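PDB 3HIU: uncharacterized protein from Xanthomonas campestris pv. campestris, which is of unknown function but belongs to the DUF892 family of the ferritin clan and forms a four-helix bundle that holds a sodium ion. Local coordinates for residues D13-E18 with Q51-V56; R6-L11 with E61-S66. All blocks are in the same frame, centred on the assembly; numbering follows the deposited sequence.

Contact 1 (D13-E18 with Q51-V56). With NA (sodium ion), chain J.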
loop_
_atom_site.group_PDB
_atom_site.type_symbol
_atom_site.label_atom_id
_atom_site.label_comp_id
_atom_site.label_asym_id
_atom_site.label_seq_id
_atom_site.Cartn_x
_atom_site.Cartn_y
_atom_site.Cartn_z
ATOM N N ASP B 13 -10.758 -12.782 4.034
ATOM C CA ASP B 13 -10.377 -11.392 3.770
ATOM C C ASP B 13 -9.685 -11.319 2.414
ATOM O O ASP B 13 -10.064 -10.537 1.547
ATOM C CB ASP B 13 -9.429 -10.854 4.857
ATOM C CG ASP B 13 -10.127 -10.595 6.186
ATOM O OD1 ASP B 13 -11.363 -10.439 6.205
ATOM O OD2 ASP B 13 -9.438 -10.538 7.223
ATOM N N ALA B 14 -8.669 -12.159 2.242
ATOM C CA ALA B 14 -7.866 -12.189 1.022
ATOM C C ALA B 14 -8.692 -12.520 -0.213
ATOM O O ALA B 14 -8.521 -11.902 -1.260
ATOM C CB ALA B 14 -6.716 -13.186 1.162
ATOM N N TYR B 15 -9.574 -13.507 -0.095
ATOM C CA TYR B 15 -10.407 -13.893 -1.220
ATOM C C TYR B 15 -11.122 -12.658 -1.745
ATOM O O TYR B 15 -11.252 -12.462 -2.951
ATOM C CB TYR B 15 -11.428 -14.951 -0.802
ATOM C CG TYR B 15 -12.321 -15.388 -1.942
ATOM C CD1 TYR B 15 -11.954 -16.441 -2.767
ATOM C CD2 TYR B 15 -13.520 -14.736 -2.206
ATOM C CE1 TYR B 15 -12.758 -16.844 -3.819
ATOM C CE2 TYR B 15 -14.334 -15.133 -3.257
ATOM C CZ TYR B 15 -13.945 -16.189 -4.058
ATOM O OH TYR B 15 -14.741 -16.597 -5.103
ATOM N N ALA B 16 -11.578 -11.823 -0.817
ATOM C CA ALA B 16 -12.340 -10.635 -1.146
ATOM C C ALA B 16 -11.398 -9.539 -1.608
ATOM O O ALA B 16 -11.737 -8.720 -2.454
ATOM C CB ALA B 16 -13.126 -10.184 0.061
HETATM N N MSE B 17 -10.205 -9.530 -1.037
HETATM C CA MSE B 17 -9.175 -8.594 -1.440
HETATM C C MSE B 17 -8.771 -8.852 -2.900
HETATM O O MSE B 17 -8.551 -7.918 -3.676
HETATM C CB MSE B 17 -7.989 -8.747 -0.492
HETATM C CG MSE B 17 -6.923 -7.705 -0.629
HETATM SE SE MSE B 17 -5.371 -8.287 0.393
HETATM C CE MSE B 17 -6.265 -8.650 2.089
ATOM N N GLU B 18 -8.681 -10.124 -3.268
ATOM C CA GLU B 18 -8.313 -10.520 -4.624
ATOM C C GLU B 18 -9.398 -10.187 -5.623
ATOM O O GLU B 18 -9.123 -9.995 -6.806
ATOM C CB GLU B 18 -8.025 -12.022 -4.692
ATOM C CG GLU B 18 -6.822 -12.459 -3.890
ATOM C CD GLU B 18 -5.550 -11.818 -4.377
ATOM O OE1 GLU B 18 -5.556 -11.226 -5.479
ATOM O OE2 GLU B 18 -4.534 -11.908 -3.658
ATOM N N GLN B 51 -6.629 -16.493 -10.641
ATOM C CA GLN B 51 -6.073 -17.769 -10.206
ATOM C C GLN B 51 -5.647 -17.782 -8.732
ATOM O O GLN B 51 -5.576 -18.840 -8.110
ATOM C CB GLN B 51 -4.908 -18.169 -11.104
ATOM C CG GLN B 51 -5.334 -18.440 -12.525
ATOM C CD GLN B 51 -4.400 -19.389 -13.230
ATOM O OE1 GLN B 51 -3.200 -19.411 -12.954
ATOM N NE2 GLN B 51 -4.942 -20.183 -14.147
ATOM N N GLN B 52 -5.364 -16.606 -8.177
ATOM C CA GLN B 52 -5.046 -16.494 -6.758
ATOM C C GLN B 52 -6.230 -16.880 -5.887
ATOM O O GLN B 52 -6.188 -17.892 -5.192
ATOM C CB GLN B 52 -4.582 -15.081 -6.415
ATOM C CG GLN B 52 -3.111 -14.907 -6.626
ATOM C CD GLN B 52 -2.687 -13.461 -6.618
ATOM O OE1 GLN B 52 -3.428 -12.581 -6.178
ATOM N NE2 GLN B 52 -1.484 -13.206 -7.114
ATOM N N SER B 53 -7.283 -16.068 -5.933
ATOM C CA SER B 53 -8.471 -16.305 -5.125
ATOM C C SER B 53 -9.051 -17.702 -5.371
ATOM O O SER B 53 -9.501 -18.360 -4.448
ATOM C CB SER B 53 -9.515 -15.223 -5.389
ATOM O OG SER B 53 -9.842 -15.164 -6.762
ATOM N N ALA B 54 -9.037 -18.159 -6.616
ATOM C CA ALA B 54 -9.466 -19.519 -6.910
ATOM C C ALA B 54 -8.593 -20.490 -6.132
ATOM O O ALA B 54 -9.024 -21.583 -5.773
ATOM C CB ALA B 54 -9.377 -19.801 -8.387
ATOM N N GLY B 55 -7.352 -20.090 -5.882
ATOM C CA GLY B 55 -6.474 -20.873 -5.033
ATOM C C GLY B 55 -6.875 -20.676 -3.587
ATOM O O GLY B 55 -6.896 -21.614 -2.792
ATOM N N VAL B 56 -7.201 -19.440 -3.243
ATOM C CA VAL B 56 -7.665 -19.144 -1.915
ATOM C C VAL B 56 -8.933 -19.947 -1.646
ATOM O O VAL B 56 -9.107 -20.513 -0.561
ATOM C CB VAL B 56 -7.935 -17.634 -1.745
ATOM C CG1 VAL B 56 -8.499 -17.353 -0.378
ATOM C CG2 VAL B 56 -6.669 -16.846 -1.941
HETATM NA NA NA J . -3.387 -9.933 -7.151
#
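Ser53 fills the space between Glu18 and Tyr15, and the closest backbone approach falls here, with Tyr15 CA and Ser53 CA 5.0 Å apart. Ser53 CB lies 3.6 Å from Glu18 CB, while its other flank meets the Tyr15 ring at CD1. One helical turn on, Val56 CG1 presses on Tyr15 CB at 3.8 Å, near the ring plane and at its edge. The Tyr15 ring swings outward from this row because CG stands anti to the backbone N (chi1 -180°), which brings CD1 to 3.5 Å from Ser53 O, again at the ring edge. The ring thus lies along the more open flank of the helix pair, partly exposed and resting on Ile67 and Pro68 of the following loop.

The segments belong to helices 2-28 and 36-62, an antiparallel hairpin (160° between the local axes, 8.8 Å apart) that makes up half of the ferritin-like four-helix bundle.

On the bundle's inner side the chemistry turns polar. The Glu18 chain bends at its CB–CG bond and crosses the extended Gln52 chain at about a right angle, with carboxylate and amide planes 78° apart. Gln52 OE1 binds the sodium ion at 2.8 Å, and Thr49 OG1 also binds it. The same Gln52 oxygen lies 2.8 Å from Glu18 OE2, two acceptors that are not hydrogen-bonded, an approach too tight in the model to be relied on. The amide NE2 is turned to Gln136 OE1 by a hydrogen bond, which fixes the rotation of the amide and leaves OE1 for the metal. Glu107 and Glu137 also lie close by, an acidic interior consistent with the metal-binding cores of ferritin relatives, while Ile133 of helix 124-159 packs against Glu18, Gln52 and Val56.

Contact 2 (R6-L11 with E61-S66)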
loop_
_atom_site.group_PDB
_atom_site.type_symbol
_atom_site.label_atom_id
_atom_site.label_comp_id
_atom_site.label_asym_id
_atom_site.label_seq_id
_atom_site.Cartn_x
_atom_site.Cartn_y
_atom_site.Cartn_z
ATOM N N ARG B 6 -9.085 -18.938 12.467
ATOM C CA ARG B 6 -8.375 -17.684 12.228
ATOM C C ARG B 6 -7.775 -17.694 10.821
ATOM O O ARG B 6 -7.812 -16.696 10.109
ATOM C CB ARG B 6 -7.276 -17.459 13.260
ATOM C CG ARG B 6 -6.274 -16.391 12.840
ATOM C CD ARG B 6 -6.965 -15.052 12.674
ATOM N NE ARG B 6 -7.572 -14.636 13.931
ATOM C CZ ARG B 6 -8.527 -13.720 14.038
ATOM N NH1 ARG B 6 -9.010 -13.410 15.235
ATOM N NH2 ARG B 6 -9.001 -13.121 12.954
ATOM N N LEU B 7 -7.217 -18.836 10.437
ATOM C CA LEU B 7 -6.708 -19.065 9.090
ATOM C C LEU B 7 -7.842 -18.830 8.088
ATOM O O LEU B 7 -7.686 -18.093 7.114
ATOM C CB LEU B 7 -6.209 -20.512 8.980
ATOM C CG LEU B 7 -5.069 -20.902 8.036
ATOM C CD1 LEU B 7 -5.194 -22.362 7.651
ATOM C CD2 LEU B 7 -5.054 -20.035 6.801
ATOM N N VAL B 8 -8.985 -19.463 8.346
ATOM C CA VAL B 8 -10.193 -19.294 7.539
ATOM C C VAL B 8 -10.645 -17.829 7.502
ATOM O O VAL B 8 -11.032 -17.308 6.447
ATOM C CB VAL B 8 -11.342 -20.162 8.085
ATOM C CG1 VAL B 8 -12.654 -19.786 7.432
ATOM C CG2 VAL B 8 -11.034 -21.647 7.883
ATOM N N LYS B 9 -10.589 -17.174 8.660
ATOM C CA LYS B 9 -10.891 -15.746 8.776
ATOM C C LYS B 9 -10.048 -14.861 7.831
ATOM O O LYS B 9 -10.596 -14.015 7.114
ATOM C CB LYS B 9 -10.708 -15.305 10.227
ATOM C CG LYS B 9 -11.512 -14.085 10.614
ATOM C CD LYS B 9 -10.740 -12.813 10.343
ATOM C CE LYS B 9 -11.626 -11.584 10.477
ATOM N NZ LYS B 9 -10.959 -10.407 9.852
ATOM N N TRP B 10 -8.724 -15.057 7.837
ATOM C CA TRP B 10 -7.807 -14.293 6.981
ATOM C C TRP B 10 -7.838 -14.770 5.540
ATOM O O TRP B 10 -7.638 -13.981 4.617
ATOM C CB TRP B 10 -6.381 -14.315 7.537
ATOM C CG TRP B 10 -6.291 -13.560 8.812
ATOM C CD1 TRP B 10 -7.210 -12.699 9.287
ATOM C CD2 TRP B 10 -5.221 -13.580 9.766
ATOM N NE1 TRP B 10 -6.796 -12.176 10.487
ATOM C CE2 TRP B 10 -5.571 -12.699 10.800
ATOM C CE3 TRP B 10 -4.003 -14.253 9.845
ATOM C CZ2 TRP B 10 -4.754 -12.475 11.905
ATOM C CZ3 TRP B 10 -3.187 -14.025 10.944
ATOM C CH2 TRP B 10 -3.568 -13.147 11.956
ATOM N N LEU B 11 -8.107 -16.051 5.337
ATOM C CA LEU B 11 -8.327 -16.551 3.984
ATOM C C LEU B 11 -9.520 -15.850 3.303
ATOM O O LEU B 11 -9.453 -15.504 2.122
ATOM C CB LEU B 11 -8.521 -18.070 3.991
ATOM C CG LEU B 11 -7.259 -18.934 3.961
ATOM C CD1 LEU B 11 -7.643 -20.409 3.871
ATOM C CD2 LEU B 11 -6.333 -18.538 2.805
ATOM N N GLU B 61 -12.534 -24.030 0.854
ATOM C CA GLU B 61 -13.303 -25.257 0.702
ATOM C C GLU B 61 -12.682 -26.397 1.511
ATOM O O GLU B 61 -13.391 -27.189 2.126
ATOM C CB GLU B 61 -13.444 -25.616 -0.781
ATOM C CG GLU B 61 -14.361 -24.651 -1.521
ATOM C CD GLU B 61 -14.285 -24.762 -3.033
ATOM O OE1 GLU B 61 -13.229 -25.170 -3.558
ATOM O OE2 GLU B 61 -15.284 -24.425 -3.698
ATOM N N LEU B 62 -11.356 -26.461 1.525
ATOM C CA LEU B 62 -10.644 -27.451 2.326
ATOM C C LEU B 62 -10.942 -27.386 3.836
ATOM O O LEU B 62 -11.167 -28.419 4.471
ATOM C CB LEU B 62 -9.130 -27.339 2.103
ATOM C CG LEU B 62 -8.264 -27.999 3.188
ATOM C CD1 LEU B 62 -8.422 -29.527 3.147
ATOM C CD2 LEU B 62 -6.791 -27.591 3.093
ATOM N N LEU B 63 -10.926 -26.184 4.410
ATOM C CA LEU B 63 -11.025 -26.027 5.865
ATOM C C LEU B 63 -12.463 -25.771 6.322
ATOM O O LEU B 63 -12.703 -25.416 7.480
ATOM C CB LEU B 63 -10.113 -24.889 6.343
ATOM C CG LEU B 63 -8.606 -25.048 6.120
ATOM C CD1 LEU B 63 -7.929 -23.697 5.970
ATOM C CD2 LEU B 63 -7.982 -25.840 7.249
ATOM N N ASN B 64 -13.412 -25.931 5.403
ATOM C CA ASN B 64 -14.833 -25.777 5.723
ATOM C C ASN B 64 -15.285 -24.316 5.879
ATOM O O ASN B 64 -16.465 -24.045 6.108
ATOM C CB ASN B 64 -15.215 -26.592 6.970
ATOM C CG ASN B 64 -14.944 -28.085 6.812
ATOM O OD1 ASN B 64 -15.123 -28.661 5.734
ATOM N ND2 ASN B 64 -14.523 -28.721 7.900
ATOM N N GLY B 65 -14.351 -23.379 5.757
ATOM C CA GLY B 65 -14.698 -21.973 5.781
ATOM C C GLY B 65 -15.417 -21.584 4.504
ATOM O O GLY B 65 -15.056 -22.022 3.410
ATOM N N SER B 66 -16.443 -20.756 4.636
ATOM C CA SER B 66 -17.244 -20.370 3.482
ATOM C C SER B 66 -16.545 -19.338 2.595
ATOM O O SER B 66 -15.511 -18.770 2.961
ATOM C CB SER B 66 -18.640 -19.886 3.908
ATOM O OG SER B 66 -18.576 -18.888 4.914
#
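Leu63 CD1 meets two leucines of helix 2-28, Leu7 CD1 at a tight 3.5 Å and Leu11 CD1 at 3.9 Å, crossing each side chain at about a right angle. Nearer the backbone, Leu63 CB lies against Val8 CG2 at 3.7 Å, the two chains running past one another in opposite directions. The other branch of Val8, CG1, stands anti to the backbone N (chi1 169°) and touches Gly65 CA at 3.4 Å, a close approach that the absence of a side chain on the glycine permits.

The backbone turn sets these pieces in place. Helix 36-62 ends just before Leu63, and Asn64 follows with a positive phi of 76°, swinging the chain so that Gly65 comes back over Val8; Ser66 O is then held by Gln12 NE2. Behind the leucines, Leu114 of helix 94-120 supports both Leu7 and Leu11, and Leu60 backs Val8 and Leu11. Away from this face, Arg6, Lys9 and Trp10 reach Asp91 of the second subunit.

Made wholly of carbon against carbon, the contact relies on shape and burial to hold the helix end and its turn against helix 2-28.

Both contacts join helix 2-28 to helix 36-62 and are buried, but the centre of contact 1 lies about 9 Å from the centre of the chain and that of contact 2 about 19 Å, toward one end of the bundle. They adjoin directly, since Val56 CG1 of contact 1 packs on Leu11 O of contact 2. Their chemistry follows their place: midway along the hairpin, contact 1 combines a small apolar seam with glutamate, glutamine and sodium facing the interior, whereas contact 2 is aliphatic throughout and closes the end where the second helix gives way to a loop. Helix 2-28 also uses Asp13 in one segment and Arg6, Lys9 and Trp10 in the other to meet the second subunit.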